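Side-chain contacts in fructosyl amine: oxygen oxidoreductase (Aspergillus fumigatus, PDB 3DJE), which oxidatively deglycates fructosyl amino acids, using bound FAD as cofactor and molecular oxygen as electron acceptor: residues V122-P127 and R131-E136; T213-G218 and L225-Q230; E68-L73 and F367-S372. One frame throughout, in Å; residues are numbered along the deposited sequence.

Contact 1: residues V122-P127 and R131-E136; sequences VELTRP and RKLAPE
Arg131 N donates to Pro127 O over 3.1 Å, and the bond is straight enough (159° at the hydrogen) to be the i to i+4 bond of an alpha helix. It spans helix 127-131, little more than a single turn. Proline suits the first position of such a helix, because the amide hydrogen it lacks would have no acceptor within the helix there, and its ring already restricts phi to a helical value. Arg126, just ahead, is the N-cap, and its amide is taken up by Gln129 OE1, which also accepts from Thr125 N.

The Arg131 side chain leaves the helix with CG beside the backbone N and then runs extended to NE. Its aliphatic start lies along the same carbonyl, with CG 3.6 Å from Pro127 O. The guanidinium passes beside the proline, whose CB lies over one face, near its rim, 3.8 Å from Arg131 NH2. Its N-H groups go to other partners: NE bonds to Gly141 O and NH2 makes a salt bridge to Asp142.

On the sheet side, Leu124 and Leu133 reach toward each other tip to tip, CD2 of the first 3.8 Å from CD1 of the second. Branched aliphatic ends fit here because both leucines also touch Leu97 and Phe150, residues of neighbouring sheet strands. A type I turn from Arg131 to Ala134, closed by a weak backbone bond, places Leu133 with its side chain toward Leu124. The arrangement is that of a short helix and type I turn following a strand of the mixed sheet and packed back on that sheet through Leu133; strand 122-124 itself pairs antiparallel with strand 147-151.

Contact 2: residues T213-G218 and L225-Q230; sequences TFLCAG and LDFKNQ. With FAD (flavin-adenine dinucleotide), chain C.
Across this contact the interactions are apolar, and Leu215 makes them all. With CG opposite the backbone N (chi1 -178°) and chi2 near 55°, CD2 reaches the edge of the Phe227 ring, 3.8 Å from CZ and close to the ring plane. The same methyl lies 4.3 Å from Leu225 CB. Leu225 also turns its CD2 over one face of the phenyl ring, toward the rim, so edge and face are each met by a leucine methyl. These three buried residues join strand 212-215 to the loop behind it.

Several polar bonds shape the loop itself and probably help hold Phe227 turned toward the strand. Asp226 OD1 accepts from Lys228 N at 2.9 Å, an Asx turn, while OD2 forms a 2.8 Å salt bridge with Lys228 NZ. A type I' turn follows from Phe227 to Gln230, with Lys228 and Asn229 both at positive phi, a conformation asparagine tolerates well. Phe227 O is gripped twice by Gln230, by N at 3.0 Å and by NE2 at 2.9 Å, from opposite faces of the carbonyl plane. A further bond leaves the loop, from Asn396 N to OE1 at the other end of that amide.

Cofactor contacts come just past the strand. Ala217 CA lies 3.3 Å from FAD O4B, and Gly218, lacking a side chain and at positive phi, brings CA to 3.5 Å from the bridging O3P. This end of a strand that runs parallel to its neighbour 9-12 in a mixed sheet, near the GxGxxG-like turn, is typical of the Rossmann-type FAD-binding fold.

Contact 3: residues E68-L73 and F367-S372; sequences EVNEIL and FKYLPS. With FAD (flavin-adenine dinucleotide), chain C; FSA (1-S-(carboxymethyl)-1-thio-beta-D-fructopyranose), chain D.
The wall of the flavin and substrate pocket is backed here by helix 64-83, where Leu73 meets the ring edge of Tyr369, the last residue of the 3-10 turn 367-369, whose first two residues, Phe367 and Lys368, line the pocket. Leu73 O lies near the plane of the tyrosine ring, 3.7 Å from CE1, and Leu73 CB is 4.0 Å from the same carbon. An aromatic residue suits this place: its edge packs on the helix, it meets Phe345 edge-to-face, and its hydroxyl reaches polar groups farther on.

Two waters bridge the segments. Tyr369 OH donates to the first at 2.5 Å, and that water in turn donates to Asn70 OD1 at 2.7 Å and to Asn70 O. The Asn70 amide is held independently, ND2 by Glu66 O and Glu344 OE1, and OD1 also by Arg365 NH2, so it offers the water a fixed acceptor. The second water donates to Leu73 O and pairs with Ser372 OG at 2.6 Å.

On the pocket side, the turn presents N-H groups to the flavin. Phe367 N bonds to FAD N1, and Lys368 N reaches FAD O2 at 2.8 Å; such donors would probably help stabilise negative charge on the N1-C2-O2 region of a reduced flavin. The Lys368 side chain folds back onto the same oxygen. Its CG sits between the backbone N and carbonyl carbon (chi1 65°), and further bends at chi3 and chi4 bring NZ to the junction of cofactor and ligand. NZ also bonds to Arg365 O, and it donates to FAD O2 at 2.9 Å and to the FSA carboxylate oxygen OAB at 2.6 Å.

How the contacts relate
Contacts 2 and 3 both touch the single FAD, contact 2 near its adenosine and pyrophosphate, contact 3 at the flavin; their centres are about 20 Å apart. Contact 1 lies away from the cofactor and ligand sites, its centre about 30 Å from that of contact 3 and about 43 Å from that of contact 2, on the opposite side of the chain's centre from contact 2. Its strand 122-124 belongs to one mixed sheet, strand 212-215 of contact 2 to the other, Rossmann-type one. Along the chain, contact 1 precedes contact 2, and both fall between the two segments of contact 3. Residues 68-73 and 367-372 thus bring early and late parts of the chain together beside the bound cofactor and ligand.

Contact 1: residues V122-P127 and R131-E136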
# COMPACT_ATOMS: atom_id res chain seq x y z
N VAL A 122 -3.79 21.02 -14.99
CA VAL A 122 -3.52 21.30 -16.40
C VAL A 122 -3.96 20.08 -17.19
O VAL A 122 -3.56 18.97 -16.87
CB VAL A 122 -2.03 21.62 -16.66
CG1 VAL A 122 -1.81 22.01 -18.12
CG2 VAL A 122 -1.55 22.75 -15.73
N GLU A 123 -4.80 20.28 -18.20
CA GLU A 123 -5.23 19.17 -19.05
C GLU A 123 -4.21 18.93 -20.16
O GLU A 123 -3.83 19.87 -20.86
CB GLU A 123 -6.61 19.47 -19.64
CG GLU A 123 -7.20 18.34 -20.46
CD GLU A 123 -8.55 18.71 -21.04
OE1 GLU A 123 -9.48 18.98 -20.24
OE2 GLU A 123 -8.67 18.73 -22.29
N LEU A 124 -3.77 17.68 -20.31
CA LEU A 124 -2.79 17.32 -21.33
C LEU A 124 -3.41 16.36 -22.33
O LEU A 124 -3.96 15.33 -21.93
CB LEU A 124 -1.54 16.67 -20.72
CG LEU A 124 -0.56 17.50 -19.88
CD1 LEU A 124 -1.11 17.81 -18.53
CD2 LEU A 124 0.75 16.74 -19.72
N THR A 125 -3.32 16.70 -23.61
CA THR A 125 -3.93 15.91 -24.68
C THR A 125 -3.00 15.64 -25.86
O THR A 125 -3.33 14.84 -26.74
CB THR A 125 -5.20 16.61 -25.24
OG1 THR A 125 -4.83 17.92 -25.70
CG2 THR A 125 -6.30 16.71 -24.18
N ARG A 126 -1.84 16.30 -25.87
CA ARG A 126 -0.87 16.16 -26.98
C ARG A 126 0.46 15.64 -26.46
O ARG A 126 0.90 16.06 -25.39
CB ARG A 126 -0.63 17.52 -27.66
CG ARG A 126 -1.87 18.17 -28.26
CD ARG A 126 -1.53 19.46 -29.00
NE ARG A 126 -0.76 20.42 -28.19
CZ ARG A 126 -1.28 21.25 -27.30
NH1 ARG A 126 -2.59 21.27 -27.05
NH2 ARG A 126 -0.49 22.08 -26.63
N PRO A 127 1.12 14.73 -27.22
CA PRO A 127 2.42 14.17 -26.81
C PRO A 127 3.45 15.21 -26.35
O PRO A 127 4.11 15.00 -25.32
CB PRO A 127 2.89 13.40 -28.05
CG PRO A 127 1.62 12.98 -28.71
CD PRO A 127 0.65 14.13 -28.49
N ARG A 131 5.91 15.46 -22.86
CA ARG A 131 7.37 15.53 -22.91
C ARG A 131 7.90 16.71 -22.12
O ARG A 131 8.98 16.63 -21.54
CB ARG A 131 7.89 15.62 -24.35
CG ARG A 131 7.62 14.38 -25.15
CD ARG A 131 8.46 14.36 -26.41
NE ARG A 131 7.83 13.48 -27.38
CZ ARG A 131 7.05 13.89 -28.38
NH1 ARG A 131 6.85 15.18 -28.60
NH2 ARG A 131 6.51 12.98 -29.18
N LYS A 132 7.13 17.80 -22.10
CA LYS A 132 7.55 19.04 -21.43
C LYS A 132 7.43 18.97 -19.91
O LYS A 132 7.76 19.94 -19.21
CB LYS A 132 6.74 20.23 -21.97
CG LYS A 132 7.22 20.74 -23.34
CD LYS A 132 6.13 21.55 -24.05
CE LYS A 132 6.55 21.97 -25.48
NZ LYS A 132 7.18 23.32 -25.52
N LEU A 133 6.95 17.84 -19.39
CA LEU A 133 6.87 17.66 -17.93
C LEU A 133 8.25 17.43 -17.29
O LEU A 133 8.39 17.44 -16.05
CB LEU A 133 5.92 16.52 -17.56
CG LEU A 133 4.44 16.73 -17.89
CD1 LEU A 133 3.64 15.46 -17.59
CD2 LEU A 133 3.86 17.93 -17.15
N ALA A 134 9.25 17.20 -18.13
CA ALA A 134 10.61 16.94 -17.68
C ALA A 134 11.58 17.61 -18.65
O ALA A 134 11.19 17.95 -19.77
CB ALA A 134 10.87 15.44 -17.63
N PRO A 135 12.84 17.80 -18.21
CA PRO A 135 13.86 18.32 -19.13
C PRO A 135 13.99 17.50 -20.41
O PRO A 135 13.69 16.30 -20.43
CB PRO A 135 15.15 18.22 -18.32
CG PRO A 135 14.73 18.35 -16.92
CD PRO A 135 13.39 17.62 -16.85
N GLU A 136 14.46 18.16 -21.46
CA GLU A 136 14.67 17.49 -22.73
C GLU A 136 15.62 16.32 -22.55
O GLU A 136 16.68 16.46 -21.92
CB GLU A 136 15.24 18.49 -23.75
CG GLU A 136 14.73 18.28 -25.15
CD GLU A 136 15.06 19.45 -26.06
OE1 GLU A 136 15.08 20.61 -25.57
OE2 GLU A 136 15.31 19.21 -27.27

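Contact 2: residues T213-G218 and L225-Q230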
# COMPACT_ATOMS: atom_id res chain seq x y z
N THR A 213 -5.57 -7.01 21.30
CA THR A 213 -4.73 -7.44 20.18
C THR A 213 -5.20 -6.72 18.92
O THR A 213 -6.39 -6.74 18.61
CB THR A 213 -4.84 -8.98 19.98
OG1 THR A 213 -4.41 -9.66 21.16
CG2 THR A 213 -4.04 -9.46 18.78
N PHE A 214 -4.26 -6.09 18.22
CA PHE A 214 -4.52 -5.43 16.95
C PHE A 214 -3.99 -6.32 15.84
O PHE A 214 -2.83 -6.70 15.87
CB PHE A 214 -3.78 -4.10 16.86
CG PHE A 214 -4.24 -3.06 17.86
CD1 PHE A 214 -5.13 -2.05 17.48
CD2 PHE A 214 -3.75 -3.07 19.16
CE1 PHE A 214 -5.54 -1.07 18.40
CE2 PHE A 214 -4.16 -2.09 20.09
CZ PHE A 214 -5.06 -1.10 19.70
N LEU A 215 -4.83 -6.62 14.86
CA LEU A 215 -4.41 -7.42 13.72
C LEU A 215 -4.11 -6.49 12.54
O LEU A 215 -5.02 -5.91 11.95
CB LEU A 215 -5.48 -8.46 13.39
CG LEU A 215 -5.15 -9.43 12.24
CD1 LEU A 215 -3.83 -10.14 12.51
CD2 LEU A 215 -6.29 -10.42 12.08
N CYS A 216 -2.82 -6.36 12.25
CA CYS A 216 -2.32 -5.44 11.22
C CYS A 216 -1.34 -6.17 10.30
O CYS A 216 -0.28 -5.65 9.96
CB CYS A 216 -1.63 -4.25 11.88
SG CYS A 216 -2.74 -3.22 12.85
N ALA A 217 -1.70 -7.38 9.90
CA ALA A 217 -0.82 -8.24 9.13
C ALA A 217 -0.98 -8.13 7.60
O ALA A 217 -0.48 -8.98 6.85
CB ALA A 217 -0.99 -9.70 9.60
N GLY A 218 -1.67 -7.08 7.14
CA GLY A 218 -1.75 -6.80 5.72
C GLY A 218 -2.33 -7.96 4.95
O GLY A 218 -3.38 -8.51 5.34
N LEU A 225 -7.76 -15.28 11.16
CA LEU A 225 -9.13 -15.00 11.52
C LEU A 225 -10.02 -15.29 10.32
O LEU A 225 -9.58 -15.11 9.18
CB LEU A 225 -9.25 -13.50 11.87
CG LEU A 225 -10.55 -12.91 12.41
CD1 LEU A 225 -10.73 -13.27 13.86
CD2 LEU A 225 -10.55 -11.40 12.26
N ASP A 226 -11.26 -15.70 10.57
CA ASP A 226 -12.26 -15.81 9.52
C ASP A 226 -12.83 -14.44 9.17
O ASP A 226 -13.67 -13.91 9.90
CB ASP A 226 -13.38 -16.75 9.96
CG ASP A 226 -14.41 -17.03 8.86
OD1 ASP A 226 -14.29 -16.49 7.73
OD2 ASP A 226 -15.36 -17.79 9.13
N PHE A 227 -12.39 -13.87 8.04
CA PHE A 227 -12.89 -12.57 7.62
C PHE A 227 -14.21 -12.61 6.86
O PHE A 227 -14.66 -11.59 6.33
CB PHE A 227 -11.83 -11.81 6.81
CG PHE A 227 -10.78 -11.15 7.66
CD1 PHE A 227 -9.64 -11.85 8.06
CD2 PHE A 227 -10.95 -9.84 8.09
CE1 PHE A 227 -8.67 -11.24 8.86
CE2 PHE A 227 -9.98 -9.21 8.89
CZ PHE A 227 -8.85 -9.91 9.28
N LYS A 228 -14.82 -13.79 6.76
CA LYS A 228 -16.09 -13.90 6.02
C LYS A 228 -15.99 -13.32 4.59
O LYS A 228 -16.86 -12.57 4.15
CB LYS A 228 -17.22 -13.22 6.80
CG LYS A 228 -17.32 -13.61 8.28
CD LYS A 228 -17.64 -15.08 8.46
CE LYS A 228 -17.79 -15.44 9.93
NZ LYS A 228 -17.86 -16.91 10.12
N ASN A 229 -14.90 -13.67 3.90
CA ASN A 229 -14.64 -13.25 2.51
C ASN A 229 -14.41 -11.76 2.34
O ASN A 229 -14.40 -11.27 1.21
CB ASN A 229 -15.73 -13.77 1.54
CG ASN A 229 -15.84 -15.29 1.56
OD1 ASN A 229 -14.83 -16.00 1.57
ND2 ASN A 229 -17.07 -15.78 1.58
N GLN A 230 -14.18 -11.04 3.43
CA GLN A 230 -13.96 -9.58 3.31
C GLN A 230 -12.63 -9.18 2.69
O GLN A 230 -12.51 -8.07 2.17
CB GLN A 230 -14.12 -8.88 4.66
CG GLN A 230 -15.55 -8.76 5.14
CD GLN A 230 -15.60 -8.19 6.54
OE1 GLN A 230 -15.68 -6.97 6.72
NE2 GLN A 230 -15.52 -9.07 7.54
PA FAD C . 2.03 -4.23 5.20
O1A FAD C . 2.72 -2.94 5.27
O2A FAD C . 2.32 -5.14 4.05
O5B FAD C . 2.35 -4.92 6.59
C5B FAD C . 1.96 -6.26 6.90
C4B FAD C . 2.93 -6.77 7.98
O4B FAD C . 2.35 -8.01 8.40
C3B FAD C . 4.28 -7.10 7.30
O3B FAD C . 5.35 -6.34 7.88
C2B FAD C . 4.42 -8.60 7.60
O2B FAD C . 5.80 -8.98 7.91
C1B FAD C . 3.44 -8.79 8.79
N9A FAD C . 3.19 -10.26 8.95
C8A FAD C . 3.01 -11.19 7.99
N7A FAD C . 2.88 -12.40 8.58
C5A FAD C . 2.98 -12.22 9.91
C6A FAD C . 2.94 -13.08 11.01
N6A FAD C . 2.78 -14.41 10.82
N1A FAD C . 3.08 -12.56 12.24
C2A FAD C . 3.25 -11.25 12.43
N3A FAD C . 3.29 -10.40 11.40
C4A FAD C . 3.16 -10.87 10.14
N1 FAD C . -0.27 2.98 -1.37
C2 FAD C . -0.24 4.37 -1.47
O2 FAD C . -0.81 5.09 -0.65
N3 FAD C . 0.45 4.95 -2.53
C4 FAD C . 1.09 4.19 -3.50
O4 FAD C . 1.70 4.74 -4.43
C4X FAD C . 1.04 2.79 -3.40
N5 FAD C . 1.66 1.99 -4.36
C5X FAD C . 1.75 0.62 -4.15
C6 FAD C . 2.55 -0.13 -5.00
C7 FAD C . 2.70 -1.50 -4.80
C7M FAD C . 3.58 -2.28 -5.79
C8 FAD C . 2.07 -2.12 -3.72
C8M FAD C . 2.31 -3.62 -3.45
C9 FAD C . 1.28 -1.35 -2.85
C9A FAD C . 1.13 0.02 -3.06
N10 FAD C . 0.33 0.82 -2.21
C10 FAD C . 0.36 2.20 -2.33
C1' FAD C . -0.52 0.19 -1.18
C2' FAD C . 0.20 0.20 0.16
O2' FAD C . 1.58 -0.17 -0.02
C3' FAD C . -0.49 -0.79 1.10
O3' FAD C . -1.92 -0.58 1.05
C4' FAD C . -0.05 -0.61 2.56
O4' FAD C . 1.37 -0.48 2.67
C5' FAD C . -0.51 -1.83 3.37
O5' FAD C . -0.16 -1.65 4.75
P FAD C . -0.45 -2.82 5.81
O1P FAD C . -1.89 -3.21 5.72
O2P FAD C . 0.12 -2.35 7.09
O3P FAD C . 0.43 -4.06 5.31

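Contact 3: residues E68-L73 and F367-S372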
# COMPACT_ATOMS: atom_id res chain seq x y z
N GLU A 68 -16.90 11.78 0.92
CA GLU A 68 -16.79 12.59 2.14
C GLU A 68 -15.89 11.95 3.19
O GLU A 68 -15.00 12.60 3.74
CB GLU A 68 -18.18 12.92 2.70
CG GLU A 68 -18.98 13.79 1.73
CD GLU A 68 -20.33 14.25 2.27
OE1 GLU A 68 -20.79 13.75 3.33
OE2 GLU A 68 -20.93 15.14 1.61
N VAL A 69 -16.10 10.66 3.45
CA VAL A 69 -15.29 9.95 4.43
C VAL A 69 -13.84 9.88 3.95
O VAL A 69 -12.92 10.15 4.72
CB VAL A 69 -15.85 8.55 4.74
CG1 VAL A 69 -14.82 7.71 5.51
CG2 VAL A 69 -17.17 8.66 5.52
N ASN A 70 -13.63 9.53 2.69
CA ASN A 70 -12.26 9.42 2.17
C ASN A 70 -11.52 10.76 2.19
O ASN A 70 -10.31 10.80 2.43
CB ASN A 70 -12.25 8.73 0.81
CG ASN A 70 -12.31 7.22 0.96
OD1 ASN A 70 -11.27 6.57 1.13
ND2 ASN A 70 -13.52 6.66 0.95
N GLU A 71 -12.25 11.85 1.98
CA GLU A 71 -11.67 13.19 2.09
C GLU A 71 -11.17 13.50 3.50
O GLU A 71 -10.09 14.09 3.68
CB GLU A 71 -12.68 14.25 1.65
CG GLU A 71 -12.83 14.34 0.14
CD GLU A 71 -13.85 15.38 -0.30
OE1 GLU A 71 -14.81 15.67 0.46
OE2 GLU A 71 -13.70 15.90 -1.42
N ILE A 72 -11.96 13.11 4.50
CA ILE A 72 -11.62 13.30 5.90
C ILE A 72 -10.32 12.55 6.22
O ILE A 72 -9.40 13.13 6.80
CB ILE A 72 -12.76 12.83 6.83
CG1 ILE A 72 -13.97 13.75 6.68
CG2 ILE A 72 -12.29 12.78 8.31
CD1 ILE A 72 -15.22 13.27 7.42
N LEU A 73 -10.25 11.29 5.79
CA LEU A 73 -9.08 10.47 6.11
C LEU A 73 -7.85 10.93 5.34
O LEU A 73 -6.73 10.91 5.87
CB LEU A 73 -9.37 8.99 5.84
CG LEU A 73 -10.49 8.37 6.68
CD1 LEU A 73 -10.59 6.87 6.41
CD2 LEU A 73 -10.32 8.63 8.19
N PHE A 367 -0.70 3.21 1.80
CA PHE A 367 0.56 3.72 2.33
C PHE A 367 0.47 5.17 2.77
O PHE A 367 1.02 5.55 3.81
CB PHE A 367 1.78 3.57 1.42
CG PHE A 367 3.04 4.02 2.12
CD1 PHE A 367 3.65 3.18 3.05
CD2 PHE A 367 3.50 5.32 1.99
CE1 PHE A 367 4.78 3.62 3.80
CE2 PHE A 367 4.62 5.77 2.72
CZ PHE A 367 5.24 4.92 3.63
N LYS A 368 -0.22 5.95 1.95
CA LYS A 368 -0.26 7.39 2.18
C LYS A 368 -0.83 7.75 3.56
O LYS A 368 -0.62 8.87 4.02
CB LYS A 368 -1.01 8.11 1.06
CG LYS A 368 -2.47 7.77 0.98
CD LYS A 368 -3.12 8.39 -0.28
CE LYS A 368 -2.76 7.66 -1.58
NZ LYS A 368 -3.30 6.26 -1.63
N TYR A 369 -1.54 6.81 4.19
CA TYR A 369 -2.11 7.04 5.54
C TYR A 369 -1.17 6.71 6.70
O TYR A 369 -1.56 6.78 7.88
CB TYR A 369 -3.44 6.26 5.69
CG TYR A 369 -4.40 6.59 4.57
CD1 TYR A 369 -5.30 7.65 4.69
CD2 TYR A 369 -4.39 5.86 3.39
CE1 TYR A 369 -6.17 7.97 3.66
CE2 TYR A 369 -5.25 6.16 2.36
CZ TYR A 369 -6.13 7.21 2.49
OH TYR A 369 -6.97 7.49 1.43
N LEU A 370 0.08 6.39 6.38
CA LEU A 370 1.06 6.10 7.43
C LEU A 370 1.06 7.13 8.58
O LEU A 370 1.09 6.74 9.75
CB LEU A 370 2.47 5.96 6.85
CG LEU A 370 3.60 5.76 7.87
CD1 LEU A 370 3.43 4.47 8.69
CD2 LEU A 370 4.99 5.79 7.22
N PRO A 371 1.08 8.43 8.27
CA PRO A 371 1.14 9.41 9.38
C PRO A 371 -0.07 9.42 10.32
O PRO A 371 0.07 9.92 11.44
CB PRO A 371 1.21 10.75 8.64
CG PRO A 371 1.76 10.41 7.28
CD PRO A 371 1.12 9.10 6.95
N SER A 372 -1.21 8.89 9.87
CA SER A 372 -2.50 9.19 10.50
C SER A 372 -3.38 7.98 10.84
O SER A 372 -4.21 8.06 11.75
CB SER A 372 -3.31 10.11 9.58
OG SER A 372 -3.41 9.54 8.28
PA FAD C . 2.03 -4.23 5.20
O1A FAD C . 2.72 -2.94 5.27
O2A FAD C . 2.32 -5.14 4.05
O5B FAD C . 2.35 -4.92 6.59
C5B FAD C . 1.96 -6.26 6.90
C4B FAD C . 2.93 -6.77 7.98
O4B FAD C . 2.35 -8.01 8.40
C3B FAD C . 4.28 -7.10 7.30
O3B FAD C . 5.35 -6.34 7.88
C2B FAD C . 4.42 -8.60 7.60
O2B FAD C . 5.80 -8.98 7.91
C1B FAD C . 3.44 -8.79 8.79
N9A FAD C . 3.19 -10.26 8.95
C8A FAD C . 3.01 -11.19 7.99
N7A FAD C . 2.88 -12.40 8.58
C5A FAD C . 2.98 -12.22 9.91
C6A FAD C . 2.94 -13.08 11.01
N6A FAD C . 2.78 -14.41 10.82
N1A FAD C . 3.08 -12.56 12.24
C2A FAD C . 3.25 -11.25 12.43
N3A FAD C . 3.29 -10.40 11.40
C4A FAD C . 3.16 -10.87 10.14
N1 FAD C . -0.27 2.98 -1.37
C2 FAD C . -0.24 4.37 -1.47
O2 FAD C . -0.81 5.09 -0.65
N3 FAD C . 0.45 4.95 -2.53
C4 FAD C . 1.09 4.19 -3.50
O4 FAD C . 1.70 4.74 -4.43
C4X FAD C . 1.04 2.79 -3.40
N5 FAD C . 1.66 1.99 -4.36
C5X FAD C . 1.75 0.62 -4.15
C6 FAD C . 2.55 -0.13 -5.00
C7 FAD C . 2.70 -1.50 -4.80
C7M FAD C . 3.58 -2.28 -5.79
C8 FAD C . 2.07 -2.12 -3.72
C8M FAD C . 2.31 -3.62 -3.45
C9 FAD C . 1.28 -1.35 -2.85
C9A FAD C . 1.13 0.02 -3.06
N10 FAD C . 0.33 0.82 -2.21
C10 FAD C . 0.36 2.20 -2.33
C1' FAD C . -0.52 0.19 -1.18
C2' FAD C . 0.20 0.20 0.16
O2' FAD C . 1.58 -0.17 -0.02
C3' FAD C . -0.49 -0.79 1.10
O3' FAD C . -1.92 -0.58 1.05
C4' FAD C . -0.05 -0.61 2.56
O4' FAD C . 1.37 -0.48 2.67
C5' FAD C . -0.51 -1.83 3.37
O5' FAD C . -0.16 -1.65 4.75
P FAD C . -0.45 -2.82 5.81
O1P FAD C . -1.89 -3.21 5.72
O2P FAD C . 0.12 -2.35 7.09
O3P FAD C . 0.43 -4.06 5.31
OAB FSA D . -2.88 5.30 -3.98
CAL FSA D . -2.22 5.76 -4.94
OAA FSA D . -2.25 6.98 -5.25
CAH FSA D . -1.38 4.84 -5.81
SAK FSA D . -1.58 3.14 -5.39
C1 FSA D . -0.53 2.52 -6.67
C2 FSA D . -0.84 1.05 -6.98
O2 FSA D . 0.28 0.45 -7.65
C3 FSA D . -2.08 0.92 -7.86
O3 FSA D . -1.84 1.49 -9.15
C4 FSA D . -2.56 -0.53 -7.97
O4 FSA D . -3.83 -0.57 -8.65
C5 FSA D . -2.72 -1.19 -6.60
O5 FSA D . -3.83 -0.64 -5.89
C6 FSA D . -1.44 -1.01 -5.80
O6 FSA D . -1.11 0.39 -5.72
O HOH W 1 -9.32 8.04 2.19
O HOH W 2 -6.00 9.12 7.94